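Local atomic coordinates of LPS-assembly lipoprotein LptE (Acinetobacter baumannii, PDB entry 5TSE), a protein that probably works with LptD to assemble lipopolysaccharide at the surface of the outer membrane, and probably binds lipopolysaccharide itself. Residues A[72-76]-A[121-125]. Sequence-based numbering, arbitrary orientation.
Sequences LRLTV and VIDDL
L74 of strand 72-76 packs against helix 121-125 and meets V121, I122 and L125 with different parts of its side chain. This is helix-on-sheet packing in the alpha+beta fold of this LptE chain, where the long helix 110-134 lies over one face of a mixed sheet. The two segments run in roughly the same direction, with their axes 31° apart and 8.7 Å at closest approach. The contact is buried and apolar.

L74 has CG anti to its own N (chi1 -176°), which turns the CB-CG bond along the strand toward the V76 end and sets the branch against L125 and I122. Its root meets V121: CB of L74 lies 3.5 Å from CG1 of V121. Its outer methyl CD2 is 3.7 Å from CG1 of I122, and these two side chains pass at a slant. L74 and L125 instead cross at about a right angle, with CG of L74 3.6 Å from CD2 of L125.

V121 places its two methyls on different targets. CG1 faces L74, while CG2 sits 3.6 Å from the backbone O of L72. V121 and L125 are one helical turn apart and both point toward the strand; the backbone bond from L125 N to V121 O spans that turn.

R73 and T75 point away from the helix, to the other face of the sheet, where R73 NH1 and T75 OG1 both hydrogen-bond to T95 OG1. Beyond the contact, V121 and L125 also rest on A96 and L94 of strand 92-101, and I122 touches helix 25-37. At the far end of the strand segment, CG2 of V76 comes within 3.4 Å of CD2 of L125, the same methyl that touches L74.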
loop_
_atom_site.group_PDB
_atom_site.type_symbol
_atom_site.label_atom_id
_atom_site.label_comp_id
_atom_site.label_asym_id
_atom_site.label_seq_id
_atom_site.Cartn_x
_atom_site.Cartn_y
_atom_site.Cartn_z
ATOM N N LEU A 72 -14.145 4.877 -0.216
ATOM C CA LEU A 72 -13.019 4.707 -1.119
ATOM C C LEU A 72 -11.987 3.824 -0.436
ATOM O O LEU A 72 -11.393 4.217 0.563
ATOM C CB LEU A 72 -12.446 6.075 -1.465
ATOM C CG LEU A 72 -13.497 7.054 -2.046
ATOM C CD1 LEU A 72 -12.966 8.469 -2.101
ATOM C CD2 LEU A 72 -13.981 6.624 -3.421
ATOM N N ARG A 73 -11.796 2.620 -0.956
ATOM C CA ARG A 73 -10.853 1.698 -0.360
ATOM C C ARG A 73 -9.735 1.324 -1.300
ATOM O O ARG A 73 -9.915 1.318 -2.509
ATOM C CB ARG A 73 -11.578 0.406 0.035
ATOM C CG ARG A 73 -10.686 -0.672 0.656
ATOM C CD ARG A 73 -11.455 -1.910 1.128
ATOM N NE ARG A 73 -12.569 -1.537 1.984
ATOM C CZ ARG A 73 -12.462 -1.113 3.244
ATOM N NH1 ARG A 73 -11.273 -0.970 3.840
ATOM N NH2 ARG A 73 -13.564 -0.799 3.913
ATOM N N LEU A 74 -8.588 0.992 -0.707
ATOM C CA LEU A 74 -7.452 0.465 -1.443
ATOM C C LEU A 74 -6.944 -0.718 -0.635
ATOM O O LEU A 74 -6.705 -0.615 0.559
ATOM C CB LEU A 74 -6.355 1.507 -1.670
ATOM C CG LEU A 74 -5.157 1.046 -2.518
ATOM C CD1 LEU A 74 -5.582 0.296 -3.775
ATOM C CD2 LEU A 74 -4.283 2.241 -2.884
ATOM N N THR A 75 -6.810 -1.856 -1.297
ATOM C CA THR A 75 -6.363 -3.075 -0.649
ATOM C C THR A 75 -5.121 -3.592 -1.358
ATOM O O THR A 75 -5.079 -3.616 -2.583
ATOM C CB THR A 75 -7.489 -4.111 -0.715
ATOM O OG1 THR A 75 -8.650 -3.558 -0.067
ATOM C CG2 THR A 75 -7.078 -5.422 -0.067
ATOM N N VAL A 76 -4.108 -3.987 -0.597
ATOM C CA VAL A 76 -2.862 -4.505 -1.197
ATOM C C VAL A 76 -2.335 -5.758 -0.495
ATOM O O VAL A 76 -2.269 -5.811 0.731
ATOM C CB VAL A 76 -1.734 -3.431 -1.219
ATOM C CG1 VAL A 76 -0.393 -4.042 -1.605
ATOM C CG2 VAL A 76 -2.070 -2.315 -2.181
ATOM N N VAL A 121 -5.828 7.966 1.084
ATOM C CA VAL A 121 -5.888 6.497 1.197
ATOM C C VAL A 121 -4.588 5.850 0.719
ATOM O O VAL A 121 -4.033 4.988 1.397
ATOM C CB VAL A 121 -7.106 5.908 0.422
ATOM C CG1 VAL A 121 -6.971 4.403 0.203
ATOM C CG2 VAL A 121 -8.421 6.245 1.133
ATOM N N ILE A 122 -4.132 6.257 -0.459
ATOM C CA ILE A 122 -2.880 5.743 -1.031
ATOM C C ILE A 122 -1.726 6.027 -0.076
ATOM O O ILE A 122 -0.967 5.129 0.274
ATOM C CB ILE A 122 -2.589 6.374 -2.409
ATOM C CG1 ILE A 122 -3.611 5.864 -3.415
ATOM C CG2 ILE A 122 -1.172 6.029 -2.876
ATOM C CD1 ILE A 122 -3.534 6.508 -4.785
ATOM N N ASP A 123 -1.632 7.273 0.363
ATOM C CA ASP A 123 -0.592 7.702 1.298
ATOM C C ASP A 123 -0.622 6.847 2.572
ATOM O O ASP A 123 0.391 6.292 2.974
ATOM C CB ASP A 123 -0.798 9.166 1.659
ATOM C CG ASP A 123 0.355 9.731 2.418
ATOM O OD1 ASP A 123 1.458 9.790 1.829
ATOM O OD2 ASP A 123 0.161 10.142 3.581
ATOM N N ASP A 124 -1.805 6.736 3.178
ATOM C CA ASP A 124 -2.035 5.935 4.391
ATOM C C ASP A 124 -1.510 4.526 4.160
ATOM O O ASP A 124 -0.698 4.020 4.939
ATOM C CB ASP A 124 -3.560 5.941 4.710
ATOM C CG ASP A 124 -3.965 5.062 5.941
ATOM O OD1 ASP A 124 -3.258 4.100 6.293
ATOM O OD2 ASP A 124 -5.039 5.326 6.533
ATOM N N LEU A 125 -1.929 3.911 3.060
ATOM C CA LEU A 125 -1.499 2.556 2.752
ATOM C C LEU A 125 0.016 2.459 2.525
ATOM O O LEU A 125 0.629 1.511 2.977
ATOM C CB LEU A 125 -2.275 1.983 1.564
ATOM C CG LEU A 125 -2.010 0.507 1.252
ATOM C CD1 LEU A 125 -2.192 -0.357 2.501
ATOM C CD2 LEU A 125 -2.915 0.019 0.142
#